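Local coordinates for methylthioribose-1-phosphate isomerase (Saccharomyces cerevisiae, PDB 1W2W), which interconverts 5-methylthioribose 1-phosphate and 5-methylthioribulose 1-phosphate, the first of six steps leading from the former to L-methionine in the salvage pathway, at residues D164-K168 with D169-D173; S200-K203 with D204-A207. One frame throughout, in Å; residues are numbered along the deposited sequence.

Contact 1 (D164-K168 with D169-D173)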
loop_
_atom_site.group_PDB
_atom_site.type_symbol
_atom_site.label_atom_id
_atom_site.label_comp_id
_atom_site.label_asym_id
_atom_site.label_seq_id
_atom_site.Cartn_x
_atom_site.Cartn_y
_atom_site.Cartn_z
ATOM N N ASP A 164 16.536 25.404 10.300
ATOM C CA ASP A 164 16.279 26.833 10.480
ATOM C C ASP A 164 14.800 27.144 10.719
ATOM O O ASP A 164 14.461 27.953 11.592
ATOM C CB ASP A 164 16.785 27.646 9.283
ATOM C CG ASP A 164 18.304 27.730 9.213
ATOM O OD1 ASP A 164 19.008 27.444 10.211
ATOM O OD2 ASP A 164 18.885 28.081 8.165
ATOM N N VAL A 165 13.920 26.500 9.950
ATOM C CA VAL A 165 12.480 26.620 10.142
ATOM C C VAL A 165 12.057 26.203 11.559
ATOM O O VAL A 165 11.276 26.903 12.217
ATOM C CB VAL A 165 11.714 25.771 9.107
ATOM C CG1 VAL A 165 10.276 25.553 9.548
ATOM C CG2 VAL A 165 11.774 26.445 7.733
ATOM N N LEU A 166 12.573 25.062 12.010
ATOM C CA LEU A 166 12.251 24.548 13.341
ATOM C C LEU A 166 12.837 25.433 14.435
ATOM O O LEU A 166 12.195 25.690 15.451
ATOM C CB LEU A 166 12.752 23.109 13.491
ATOM C CG LEU A 166 12.073 22.101 12.562
ATOM C CD1 LEU A 166 12.772 20.729 12.663
ATOM C CD2 LEU A 166 10.579 21.988 12.847
ATOM N N GLN A 167 14.061 25.897 14.223
ATOM C CA GLN A 167 14.694 26.792 15.185
ATOM C C GLN A 167 13.926 28.109 15.294
ATOM O O GLN A 167 13.743 28.622 16.404
ATOM C CB GLN A 167 16.207 26.941 14.936
ATOM C CG GLN A 167 17.010 25.777 15.553
ATOM C CD GLN A 167 18.495 25.700 15.199
ATOM O OE1 GLN A 167 19.197 24.787 15.671
ATOM N NE2 GLN A 167 18.979 26.631 14.381
ATOM N N LYS A 168 13.445 28.642 14.172
ATOM C CA LYS A 168 12.565 29.808 14.224
ATOM C C LYS A 168 11.259 29.581 14.991
ATOM O O LYS A 168 10.801 30.467 15.725
ATOM C CB LYS A 168 12.258 30.350 12.826
ATOM C CG LYS A 168 11.553 31.693 12.863
ATOM C CD LYS A 168 11.222 32.221 11.473
ATOM C CE LYS A 168 10.198 33.347 11.573
ATOM N NZ LYS A 168 10.136 34.189 10.352
ATOM N N ASP A 169 10.659 28.404 14.816
ATOM C CA ASP A 169 9.412 28.048 15.487
ATOM C C ASP A 169 9.596 27.640 16.952
ATOM O O ASP A 169 8.622 27.327 17.640
ATOM C CB ASP A 169 8.681 26.942 14.717
ATOM C CG ASP A 169 8.100 27.431 13.394
ATOM O OD1 ASP A 169 8.083 28.659 13.160
ATOM O OD2 ASP A 169 7.633 26.667 12.519
ATOM N N GLY A 170 10.837 27.640 17.424
ATOM C CA GLY A 170 11.154 27.263 18.789
ATOM C C GLY A 170 10.954 25.790 19.106
ATOM O O GLY A 170 10.787 25.411 20.267
ATOM N N PHE A 171 10.975 24.951 18.073
ATOM C CA PHE A 171 11.013 23.507 18.263
ATOM C C PHE A 171 12.424 23.059 18.624
ATOM O O PHE A 171 13.379 23.371 17.914
ATOM C CB PHE A 171 10.552 22.796 16.993
ATOM C CG PHE A 171 10.385 21.319 17.169
ATOM C CD1 PHE A 171 9.227 20.804 17.728
ATOM C CD2 PHE A 171 11.386 20.445 16.785
ATOM C CE1 PHE A 171 9.076 19.430 17.892
ATOM C CE2 PHE A 171 11.241 19.082 16.951
ATOM C CZ PHE A 171 10.090 18.574 17.500
ATOM N N LYS A 172 12.563 22.333 19.724
ATOM C CA LYS A 172 13.894 22.051 20.250
ATOM C C LYS A 172 14.189 20.561 20.387
ATOM O O LYS A 172 15.291 20.163 20.779
ATOM C CB LYS A 172 14.117 22.800 21.572
ATOM C CG LYS A 172 14.362 24.288 21.365
ATOM C CD LYS A 172 14.071 25.120 22.613
ATOM C CE LYS A 172 13.463 26.475 22.249
ATOM N NZ LYS A 172 12.115 26.695 22.866
ATOM N N ASP A 173 13.206 19.737 20.047
ATOM C CA ASP A 173 13.264 18.317 20.354
ATOM C C ASP A 173 13.708 17.427 19.184
ATOM O O ASP A 173 13.993 17.913 18.089
ATOM C CB ASP A 173 11.917 17.874 20.936
ATOM C CG ASP A 173 11.517 18.700 22.155
ATOM O OD1 ASP A 173 12.378 18.865 23.044
ATOM O OD2 ASP A 173 10.388 19.225 22.309
#
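L166 and F171 meet across a Schellman motif, the turn that ends the long helix 129-168. Its diagnostic pair of backbone bonds reaches back into the last helical turn. F171 N donates to L166 O at 3.0 Å, the six-to-one bond, and inside it G170 N donates to Q167 O at 3.2 Å. The inner donor lies above the carbonyl plane, 72° out of it, well away from a lone pair. One residue earlier, D169 N still makes an ordinary helical bond to V165 O at 3.1 Å. G170 has the positive phi (69°) that turns the chain off the helix, a value glycine adopts easily.

The apolar part belongs to the same motif: L166 CB and F171 CB lie 4.1 Å apart, the apolar contact that accompanies the six-to-one bond. L166 CD2 comes at the F171 ring obliquely. Basic side chains of another protein chain pack on both residues. V165 and D169 run side by side, with V165 CG1 4.1 Å from D169 OD2.

Past the turn the chain fastens onto itself, K172 NZ donating to G170 O at 3.2 Å.

Contact 2 (S200-K203 with D204-A207)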
loop_
_atom_site.group_PDB
_atom_site.type_symbol
_atom_site.label_atom_id
_atom_site.label_comp_id
_atom_site.label_asym_id
_atom_site.label_seq_id
_atom_site.Cartn_x
_atom_site.Cartn_y
_atom_site.Cartn_z
ATOM N N SER A 200 21.819 14.129 5.213
ATOM C CA SER A 200 22.399 15.339 5.798
ATOM C C SER A 200 21.845 15.627 7.185
ATOM O O SER A 200 22.596 15.980 8.111
ATOM C CB SER A 200 22.187 16.547 4.887
ATOM O OG SER A 200 22.930 16.386 3.686
ATOM N N LEU A 201 20.533 15.462 7.332
ATOM C CA LEU A 201 19.908 15.587 8.644
ATOM C C LEU A 201 20.481 14.580 9.643
ATOM O O LEU A 201 20.683 14.894 10.824
ATOM C CB LEU A 201 18.388 15.459 8.522
ATOM C CG LEU A 201 17.665 16.698 7.969
ATOM C CD1 LEU A 201 16.198 16.352 7.692
ATOM C CD2 LEU A 201 17.749 17.876 8.965
ATOM N N TRP A 202 20.756 13.365 9.182
ATOM C CA TRP A 202 21.302 12.350 10.076
ATOM C C TRP A 202 22.707 12.720 10.537
ATOM O O TRP A 202 23.053 12.534 11.698
ATOM C CB TRP A 202 21.260 10.952 9.452
ATOM C CG TRP A 202 21.726 9.882 10.411
ATOM C CD1 TRP A 202 22.732 8.986 10.207
ATOM C CD2 TRP A 202 21.208 9.607 11.721
ATOM N NE1 TRP A 202 22.869 8.165 11.301
ATOM C CE2 TRP A 202 21.948 8.527 12.247
ATOM C CE3 TRP A 202 20.192 10.162 12.503
ATOM C CZ2 TRP A 202 21.705 8.001 13.515
ATOM C CZ3 TRP A 202 19.951 9.643 13.767
ATOM C CH2 TRP A 202 20.707 8.575 14.261
ATOM N N LYS A 203 23.511 13.257 9.625
ATOM C CA LYS A 203 24.841 13.731 9.995
ATOM C C LYS A 203 24.786 14.816 11.076
ATOM O O LYS A 203 25.537 14.781 12.053
ATOM C CB LYS A 203 25.571 14.269 8.770
ATOM C CG LYS A 203 27.012 14.659 9.071
ATOM C CD LYS A 203 27.769 15.075 7.825
ATOM C CE LYS A 203 29.215 15.417 8.177
ATOM N NZ LYS A 203 29.926 15.987 6.991
ATOM N N ASP A 204 23.897 15.780 10.883
ATOM C CA ASP A 204 23.642 16.828 11.867
ATOM C C ASP A 204 23.203 16.242 13.212
ATOM O O ASP A 204 23.663 16.675 14.267
ATOM C CB ASP A 204 22.555 17.753 11.312
ATOM C CG ASP A 204 22.095 18.794 12.306
ATOM O OD1 ASP A 204 22.853 19.764 12.572
ATOM O OD2 ASP A 204 20.972 18.712 12.855
ATOM N N SER A 205 22.309 15.260 13.176
ATOM C CA SER A 205 21.812 14.636 14.397
ATOM C C SER A 205 22.925 13.877 15.144
ATOM O O SER A 205 23.068 13.997 16.362
ATOM C CB SER A 205 20.653 13.694 14.041
ATOM O OG SER A 205 20.137 13.079 15.212
ATOM N N LEU A 206 23.724 13.102 14.420
ATOM C CA LEU A 206 24.885 12.443 15.017
ATOM C C LEU A 206 25.869 13.401 15.665
ATOM O O LEU A 206 26.405 13.111 16.744
ATOM C CB LEU A 206 25.632 11.612 13.988
ATOM C CG LEU A 206 24.967 10.314 13.549
ATOM C CD1 LEU A 206 25.813 9.747 12.421
ATOM C CD2 LEU A 206 24.832 9.331 14.700
ATOM N N ALA A 207 26.116 14.530 15.010
ATOM C CA ALA A 207 27.011 15.532 15.579
ATOM C C ALA A 207 26.466 16.019 16.914
ATOM O O ALA A 207 27.216 16.160 17.880
ATOM C CB ALA A 207 27.207 16.678 14.623
HETATM O O HOH W 1 19.136 16.739 12.377
#
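D204 and L201, three residues apart on helix 194-210, are joined by a water that donates to both: 2.7 Å to D204 OD2 and 2.9 Å to L201 O. That carbonyl also accepts the helical bond from S205 N at 2.9 Å, which gives it two donors. D204 OD2 has a second mate in the salt bridge to K208, one turn further on, and the charge should help keep the carboxylate in place beside the water.

The helical bonds from D204 N to S200 O and from A207 N to K203 O complete this turn together with L206 N to W202 O, 2.9 Å long and nearly straight at 173°. The same W202 and L206 pair also packs. W202 has CG anti to the backbone N (chi1 -176°), which lays the indole forward along the helix, one face turned to L206. L206 CG sits over that face as a CH-pi contact, 3.9 Å from the centroid of the five-membered ring; CD1 reaches NE1 at 3.5 Å and CD2 reaches CZ2 at 3.6 Å, so both methyls lie on the same face as CG, CD1 toward the pyrrole nitrogen and CD2 toward the benzene part. On the benzene part, S205 OG lies 3.7 Å from CZ3 and is hydrogen-bonded to the backbone of another protein chain. With an alanine in place of W202, L206 would probably lose the ring it packs on and a gap would open beside S205.

An apolar side chain of that other protein chain packs on W202, while S200, L201 and D204 rest on A159 and I163 of helix 129-168.

The two contacts come in series along the chain, with strand 174-179 between them: contact 1 ends helix 129-168 and leads into that strand, and contact 2 follows on helix 194-210. Their centres are about 16 Å apart, and their nearest atoms, about 7 Å apart, do not touch. The connection runs through helix 129-168, whose last turn forms contact 1 and whose earlier turns, at A159 and I163, carry the side chains of contact 2. Both belong to the part related to the eIF-2B alpha/beta/delta subunits, late in this chain, which is the N-terminal half of the enzyme, and both pack against another protein chain, so this end forms part of an interface in the assembly.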